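Side-chain contacts in glycerol-3-phosphate dehydrogenase [NAD(P)+] (Coxiella burnetii, PDB 3K96), which probably catalyses the NAD(P)H-dependent reduction of dihydroxyacetone phosphate to sn-glycerol 3-phosphate, the key precursor for phospholipid synthesis: residues I129-K134 against E145-E150; K134-A137 against R141-H144; C212-N217 against D312-L317. One frame throughout, in Å; residues are numbered along the deposited sequence.

Contact 1: residues I129-K134 against E145-E150; sequences IAWGTK and EVVATE
Ile129 in strand 128-131 faces Val147 of the helix that follows it, their CA atoms 7.9 Å apart, and the two backbones share no hydrogen bond. Val147 carries the helix side of the contact alone, CG1 mainly to Ile129 and CG2 mainly to Trp131. Its CG1, anti to the backbone N (chi1 174°), goes to Ile129, where it lies 3.9 Å from CD1 and 4.1 Å from CG2. The two side chains pass alongside each other in opposite directions, and CG1 meets both branches of the isoleucine. Val147 CG2 turns to the six-membered part of the indole and approaches Trp131 CZ3 at 3.9 Å and CE3 at 4.1 Å, on a slant that is neither over the face nor at the edge. The indole is brought to this place by a chi1 of 61°, which sets CG between the backbone N and the carbonyl carbon; the backbone N of Thr133 lies in the ring plane at its edge. Phe112 and Ile116 of helix 109-119 and Met156 of the next strand also touch Val147. The contact is the strand-to-helix packing of a beta-alpha-beta unit formed by strand 128-131, helix 143-151 and strand 156-160. Because all three touching side chains are buried and meet through carbon atoms, the helix is held on the sheet here by dispersion and exclusion of water, without a directional bond.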
loop_
_atom_site.group_PDB
_atom_site.type_symbol
_atom_site.label_atom_id
_atom_site.label_comp_id
_atom_site.label_asym_id
_atom_site.label_seq_id
_atom_site.Cartn_x
_atom_site.Cartn_y
_atom_site.Cartn_z
ATOM N N ILE A 129 29.134 -6.540 10.277
ATOM C CA ILE A 129 28.615 -5.314 9.702
ATOM C C ILE A 129 27.151 -5.396 9.299
ATOM O O ILE A 129 26.758 -6.219 8.490
ATOM C CB ILE A 129 29.471 -4.912 8.468
ATOM C CG1 ILE A 129 30.902 -4.577 8.911
ATOM C CG2 ILE A 129 28.889 -3.668 7.730
ATOM C CD1 ILE A 129 31.843 -4.418 7.764
ATOM N N ALA A 130 26.343 -4.530 9.892
ATOM C CA ALA A 130 24.925 -4.456 9.555
ATOM C C ALA A 130 24.702 -3.074 9.000
ATOM O O ALA A 130 25.512 -2.195 9.242
ATOM C CB ALA A 130 24.057 -4.696 10.783
ATOM N N TRP A 131 23.641 -2.887 8.202
ATOM C CA TRP A 131 23.314 -1.560 7.690
ATOM C C TRP A 131 21.796 -1.335 7.600
ATOM O O TRP A 131 20.998 -2.276 7.454
ATOM C CB TRP A 131 23.958 -1.275 6.323
ATOM C CG TRP A 131 23.505 -2.219 5.256
ATOM C CD1 TRP A 131 22.421 -2.073 4.430
ATOM C CD2 TRP A 131 24.101 -3.463 4.922
ATOM N NE1 TRP A 131 22.311 -3.165 3.600
ATOM C CE2 TRP A 131 23.334 -4.034 3.887
ATOM C CE3 TRP A 131 25.214 -4.160 5.402
ATOM C CZ2 TRP A 131 23.647 -5.261 3.323
ATOM C CZ3 TRP A 131 25.523 -5.386 4.841
ATOM C CH2 TRP A 131 24.739 -5.924 3.813
ATOM N N GLY A 132 21.437 -0.061 7.731
ATOM C CA GLY A 132 20.070 0.423 7.591
ATOM C C GLY A 132 19.950 1.246 6.320
ATOM O O GLY A 132 18.841 1.694 5.965
ATOM N N THR A 133 21.090 1.471 5.651
ATOM C CA THR A 133 21.128 2.188 4.366
ATOM C C THR A 133 20.266 1.464 3.330
ATOM O O THR A 133 20.225 0.244 3.306
ATOM C CB THR A 133 22.572 2.226 3.819
ATOM O OG1 THR A 133 23.437 2.838 4.788
ATOM C CG2 THR A 133 22.663 2.961 2.476
ATOM N N LYS A 134 19.599 2.222 2.465
ATOM C CA LYS A 134 18.758 1.663 1.384
ATOM C C LYS A 134 19.183 2.316 0.069
ATOM O O LYS A 134 19.330 3.522 -0.005
ATOM C CB LYS A 134 17.269 1.963 1.635
ATOM C CG LYS A 134 16.742 1.431 2.966
ATOM C CD LYS A 134 15.294 1.863 3.225
ATOM C CE LYS A 134 14.833 1.417 4.596
ATOM N NZ LYS A 134 13.487 1.891 4.967
ATOM N N GLU A 145 27.474 -6.631 -1.424
ATOM C CA GLU A 145 28.587 -6.885 -2.293
ATOM C C GLU A 145 29.727 -5.890 -2.009
ATOM O O GLU A 145 30.918 -6.282 -1.981
ATOM C CB GLU A 145 28.154 -6.894 -3.769
ATOM C CG GLU A 145 29.269 -7.293 -4.714
ATOM C CD GLU A 145 30.097 -6.124 -5.180
ATOM O OE1 GLU A 145 29.478 -5.131 -5.626
ATOM O OE2 GLU A 145 31.352 -6.199 -5.145
ATOM N N VAL A 146 29.384 -4.626 -1.765
ATOM C CA VAL A 146 30.403 -3.653 -1.433
ATOM C C VAL A 146 31.052 -4.086 -0.111
ATOM O O VAL A 146 32.278 -4.088 0.021
ATOM C CB VAL A 146 29.846 -2.249 -1.282
ATOM C CG1 VAL A 146 30.953 -1.296 -0.866
ATOM C CG2 VAL A 146 29.140 -1.782 -2.610
ATOM N N VAL A 147 30.233 -4.480 0.859
ATOM C CA VAL A 147 30.772 -4.896 2.128
ATOM C C VAL A 147 31.672 -6.148 1.959
ATOM O O VAL A 147 32.839 -6.147 2.385
ATOM C CB VAL A 147 29.683 -5.146 3.195
ATOM C CG1 VAL A 147 30.318 -5.721 4.443
ATOM C CG2 VAL A 147 28.917 -3.840 3.566
ATOM N N ALA A 148 31.146 -7.187 1.313
ATOM C CA ALA A 148 31.890 -8.437 1.141
ATOM C C ALA A 148 33.168 -8.269 0.304
ATOM O O ALA A 148 34.251 -8.701 0.718
ATOM C CB ALA A 148 30.992 -9.528 0.539
ATOM N N THR A 149 33.049 -7.631 -0.855
ATOM C CA THR A 149 34.198 -7.419 -1.732
ATOM C C THR A 149 35.307 -6.571 -1.107
ATOM O O THR A 149 36.476 -6.925 -1.180
ATOM C CB THR A 149 33.749 -6.765 -3.049
ATOM O OG1 THR A 149 32.860 -7.659 -3.705
ATOM C CG2 THR A 149 34.941 -6.455 -3.984
ATOM N N GLU A 150 34.943 -5.467 -0.469
ATOM C CA GLU A 150 35.936 -4.569 0.089
ATOM C C GLU A 150 36.477 -4.920 1.480
ATOM O O GLU A 150 37.624 -4.647 1.748
ATOM C CB GLU A 150 35.385 -3.131 0.133
ATOM C CG GLU A 150 34.829 -2.622 -1.171
ATOM C CD GLU A 150 35.797 -2.737 -2.340
ATOM O OE1 GLU A 150 37.013 -2.744 -2.095
ATOM O OE2 GLU A 150 35.335 -2.779 -3.516
#

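Contact 2: residues K134-A137 against R141-H144; sequences KGLA and RLLH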
loop_
_atom_site.group_PDB
_atom_site.type_symbol
_atom_site.label_atom_id
_atom_site.label_comp_id
_atom_site.label_asym_id
_atom_site.label_seq_id
_atom_site.Cartn_x
_atom_site.Cartn_y
_atom_site.Cartn_z
ATOM N N LYS A 134 19.599 2.222 2.465
ATOM C CA LYS A 134 18.758 1.663 1.384
ATOM C C LYS A 134 19.183 2.316 0.069
ATOM O O LYS A 134 19.330 3.522 -0.005
ATOM C CB LYS A 134 17.269 1.963 1.635
ATOM C CG LYS A 134 16.742 1.431 2.966
ATOM C CD LYS A 134 15.294 1.863 3.225
ATOM C CE LYS A 134 14.833 1.417 4.596
ATOM N NZ LYS A 134 13.487 1.891 4.967
ATOM N N GLY A 135 19.406 1.510 -0.942
ATOM C CA GLY A 135 19.837 1.990 -2.230
ATOM C C GLY A 135 21.138 1.332 -2.667
ATOM O O GLY A 135 21.912 0.841 -1.849
ATOM N N LEU A 136 21.394 1.349 -3.961
ATOM C CA LEU A 136 22.619 0.793 -4.486
ATOM C C LEU A 136 23.774 1.759 -4.240
ATOM O O LEU A 136 23.571 2.968 -4.157
ATOM C CB LEU A 136 22.469 0.536 -5.977
ATOM C CG LEU A 136 21.421 -0.491 -6.361
ATOM C CD1 LEU A 136 21.285 -0.559 -7.907
ATOM C CD2 LEU A 136 21.790 -1.869 -5.765
ATOM N N ALA A 137 24.981 1.237 -4.105
ATOM C CA ALA A 137 26.149 2.091 -3.903
ATOM C C ALA A 137 26.755 2.463 -5.246
ATOM O O ALA A 137 26.339 1.974 -6.298
ATOM C CB ALA A 137 27.221 1.378 -3.020
ATOM N N ARG A 141 26.203 -0.924 -7.199
ATOM C CA ARG A 141 26.561 -2.105 -6.424
ATOM C C ARG A 141 25.621 -2.378 -5.259
ATOM O O ARG A 141 25.219 -1.468 -4.549
ATOM C CB ARG A 141 28.004 -1.965 -5.893
ATOM C CG ARG A 141 29.033 -1.807 -7.009
ATOM C CD ARG A 141 30.434 -1.510 -6.458
ATOM N NE ARG A 141 31.023 -2.633 -5.728
ATOM C CZ ARG A 141 32.156 -2.549 -5.030
ATOM N NH1 ARG A 141 32.824 -1.401 -4.970
ATOM N NH2 ARG A 141 32.639 -3.614 -4.410
ATOM N N LEU A 142 25.252 -3.645 -5.089
ATOM C CA LEU A 142 24.442 -4.043 -3.959
ATOM C C LEU A 142 25.313 -3.807 -2.728
ATOM O O LEU A 142 26.521 -3.989 -2.776
ATOM C CB LEU A 142 23.976 -5.499 -4.059
ATOM C CG LEU A 142 22.720 -5.707 -4.920
ATOM C CD1 LEU A 142 23.086 -5.636 -6.388
ATOM C CD2 LEU A 142 22.066 -7.017 -4.609
ATOM N N LEU A 143 24.693 -3.375 -1.643
ATOM C CA LEU A 143 25.427 -3.037 -0.458
ATOM C C LEU A 143 26.173 -4.207 0.124
ATOM O O LEU A 143 27.298 -4.017 0.582
ATOM C CB LEU A 143 24.517 -2.378 0.571
ATOM C CG LEU A 143 23.814 -1.087 0.076
ATOM C CD1 LEU A 143 22.746 -0.625 1.034
ATOM C CD2 LEU A 143 24.805 0.024 -0.200
ATOM N N HIS A 144 25.596 -5.409 0.120
ATOM C CA HIS A 144 26.310 -6.562 0.704
ATOM C C HIS A 144 27.539 -6.906 -0.127
ATOM O O HIS A 144 28.535 -7.426 0.395
ATOM C CB HIS A 144 25.420 -7.792 0.844
ATOM C CG HIS A 144 25.186 -8.513 -0.438
ATOM N ND1 HIS A 144 24.056 -8.334 -1.197
ATOM C CD2 HIS A 144 25.959 -9.397 -1.118
ATOM C CE1 HIS A 144 24.132 -9.078 -2.287
ATOM N NE2 HIS A 144 25.281 -9.729 -2.266
#
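Ala137 N gives its hydrogen to Arg141 O at 2.8 Å, nearly straight (168°) and in the carbonyl plane. The return bond, Arg141 N to Ala137 O, is 3.0 Å long, and its donor stands above the carbonyl plane. Together they make a single antiparallel hydrogen-bonded pair. Beside it, Leu136 CD2 lies 3.7 Å from Arg141 O and 4.0 Å from Leu142 CD1, while Ala137 CB meets Leu143 CD2, also at 4.0 Å. Leu143, with CG beside its backbone N (chi1 -58°), brings its branched end up to Gly135 O, which is 3.3 Å from both CG and CD1. The backbone angles of Gly135, with a positive phi of 124°, by themselves call for glycine. The guanidinium of Arg141 leads away from the loop to salt bridges with Glu145 and Glu150, tying the turn to the helix that it precedes. At the other end Lys134, predicted to bind both NADPH and glycerol 3-phosphate, forms a salt bridge with Asp269. The arrangement is a short hairpin-like reversal in the connection from strand 128-131 to helix 143-151 of a Rossmann-type domain, with Leu142 at the N-cap position and the loop's start at the predicted substrate site.

Contact 3: residues C212-N217 against D312-L317; sequences CGSVKN and DQVHAL
Helix 206-228, which carries the predicted proton acceptor Lys216, packs here against helix 307-320 in the mainly helical C-terminal part of the enzyme. The meeting point is small and buried: Val314 points toward the first helix and touches Ser214 and Val215, whose CA lies 7.3 Å from that of Val314. The two methyls of Val314 divide the work. CG2, beside the backbone N and anti to the carbonyl carbon, comes to 3.4 Å from the backbone Ser214 O and 4.0 Å from Ser214 OG, so it lies against polar atoms without forming a bond to them. CG1, on the other branch, reaches Val215 CG2 at 4.4 Å, a loose apolar touch. The serine hydroxyl turns back to Leu211 O, its hydrogen-bond partner, with a chi1 of 73° that sets OG between the backbone N and the carbonyl carbon. Val314 is also touched by Leu136 of the loop after strand 128-131 and by Thr328 of helix 326-336, while Leu250 of helix 233-253 packs on Val215. Val314 thus stands where helices from the C-terminal part meet a loop of the N-terminal part. Lys216 itself makes no contact with segment 312-317. Its NZ is hydrogen-bonded to Thr273 OG1, and a further, weak bond of 3.2 Å joins Lys216 NZ to Asn217 OD1.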
loop_
_atom_site.group_PDB
_atom_site.type_symbol
_atom_site.label_atom_id
_atom_site.label_comp_id
_atom_site.label_asym_id
_atom_site.label_seq_id
_atom_site.Cartn_x
_atom_site.Cartn_y
_atom_site.Cartn_z
ATOM N N CYS A 212 14.469 -4.322 -2.779
ATOM C CA CYS A 212 13.195 -3.650 -2.505
ATOM C C CYS A 212 13.477 -2.260 -1.998
ATOM O O CYS A 212 12.859 -1.284 -2.427
ATOM C CB CYS A 212 12.377 -4.414 -1.458
ATOM S SG CYS A 212 11.550 -5.838 -2.101
ATOM N N GLY A 213 14.413 -2.173 -1.052
ATOM C CA GLY A 213 14.779 -0.895 -0.484
ATOM C C GLY A 213 15.441 0.029 -1.486
ATOM O O GLY A 213 15.385 1.234 -1.339
ATOM N N SER A 214 16.066 -0.510 -2.516
ATOM C CA SER A 214 16.772 0.360 -3.451
ATOM C C SER A 214 15.829 0.947 -4.515
ATOM O O SER A 214 16.231 1.806 -5.287
ATOM C CB SER A 214 17.913 -0.407 -4.131
ATOM O OG SER A 214 17.402 -1.338 -5.086
ATOM N N VAL A 215 14.591 0.475 -4.546
ATOM C CA VAL A 215 13.612 0.957 -5.521
ATOM C C VAL A 215 12.478 1.810 -4.921
ATOM O O VAL A 215 11.911 2.634 -5.607
ATOM C CB VAL A 215 12.994 -0.223 -6.252
ATOM C CG1 VAL A 215 11.923 0.241 -7.243
ATOM C CG2 VAL A 215 14.081 -0.998 -6.989
ATOM N N LYS A 216 12.178 1.652 -3.633
ATOM C CA LYS A 216 11.021 2.337 -3.064
ATOM C C LYS A 216 11.022 3.864 -3.178
ATOM O O LYS A 216 9.965 4.448 -3.375
ATOM C CB LYS A 216 10.810 1.974 -1.609
ATOM C CG LYS A 216 11.945 2.407 -0.726
ATOM C CD LYS A 216 11.407 3.013 0.492
ATOM C CE LYS A 216 12.496 3.636 1.321
ATOM N NZ LYS A 216 11.848 4.684 2.173
ATOM N N ASN A 217 12.184 4.507 -3.047
ATOM C CA ASN A 217 12.247 5.966 -3.133
ATOM C C ASN A 217 12.057 6.495 -4.541
ATOM O O ASN A 217 11.649 7.625 -4.721
ATOM C CB ASN A 217 13.548 6.498 -2.580
ATOM C CG ASN A 217 13.617 6.409 -1.076
ATOM O OD1 ASN A 217 12.593 6.430 -0.375
ATOM N ND2 ASN A 217 14.827 6.349 -0.563
ATOM N N ASP A 312 19.206 6.883 -10.601
ATOM C CA ASP A 312 20.345 6.744 -11.512
ATOM C C ASP A 312 21.041 5.406 -11.373
ATOM O O ASP A 312 21.386 4.788 -12.380
ATOM C CB ASP A 312 21.336 7.892 -11.293
ATOM C CG ASP A 312 20.756 9.232 -11.699
ATOM O OD1 ASP A 312 19.722 9.229 -12.433
ATOM O OD2 ASP A 312 21.324 10.280 -11.289
ATOM N N GLN A 313 21.216 4.928 -10.136
ATOM C CA GLN A 313 21.933 3.652 -9.935
ATOM C C GLN A 313 21.115 2.458 -10.407
ATOM O O GLN A 313 21.640 1.557 -11.068
ATOM C CB GLN A 313 22.343 3.456 -8.470
ATOM C CG GLN A 313 23.289 4.511 -7.933
ATOM C CD GLN A 313 24.607 4.547 -8.669
ATOM O OE1 GLN A 313 25.213 3.516 -8.954
ATOM N NE2 GLN A 313 25.061 5.739 -8.977
ATOM N N VAL A 314 19.825 2.463 -10.093
ATOM C CA VAL A 314 18.961 1.375 -10.481
ATOM C C VAL A 314 18.748 1.374 -11.981
ATOM O O VAL A 314 18.738 0.307 -12.603
ATOM C CB VAL A 314 17.618 1.405 -9.715
ATOM C CG1 VAL A 314 16.636 0.407 -10.296
ATOM C CG2 VAL A 314 17.870 1.127 -8.244
ATOM N N HIS A 315 18.616 2.553 -12.570
ATOM C CA HIS A 315 18.440 2.654 -14.032
ATOM C C HIS A 315 19.646 2.014 -14.721
ATOM O O HIS A 315 19.483 1.221 -15.641
ATOM C CB HIS A 315 18.290 4.102 -14.479
ATOM C CG HIS A 315 18.063 4.260 -15.956
ATOM N ND1 HIS A 315 19.049 4.681 -16.824
ATOM C CD2 HIS A 315 16.965 4.055 -16.713
ATOM C CE1 HIS A 315 18.564 4.730 -18.053
ATOM N NE2 HIS A 315 17.299 4.350 -18.012
ATOM N N ALA A 316 20.852 2.330 -14.255
ATOM C CA ALA A 316 22.052 1.752 -14.846
ATOM C C ALA A 316 22.057 0.237 -14.673
ATOM O O ALA A 316 22.421 -0.491 -15.586
ATOM C CB ALA A 316 23.333 2.379 -14.241
ATOM N N LEU A 317 21.639 -0.242 -13.506
ATOM C CA LEU A 317 21.616 -1.675 -13.247
ATOM C C LEU A 317 20.572 -2.360 -14.132
ATOM O O LEU A 317 20.835 -3.413 -14.701
ATOM C CB LEU A 317 21.320 -1.964 -11.776
ATOM C CG LEU A 317 21.371 -3.427 -11.382
ATOM C CD1 LEU A 317 22.828 -3.904 -11.387
ATOM C CD2 LEU A 317 20.745 -3.647 -10.020
#

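Contact 2 is nested within contact 1 along the chain, and contact 3 comes after both. Contacts 1 and 2, with centres 7 Å apart, share Lys134 and helix 143-151: the first packs that helix on the mixed sheet, the second shapes the loop leading into it. Contact 3 lies in the helical C-terminal part, its centre 9 Å from that of contact 2 and 16 Å from that of contact 1. Contact 2 is the bridge between them. Its loop rests on both helices of contact 3, with Gly135 CA 3.6 Å from Ser214 CB and Leu136 CD1 3.8 Å from Leu317 CD2. The loop after strand 128-131 therefore joins the two parts, with Lys134 beside Lys216, consistent with a substrate site between them.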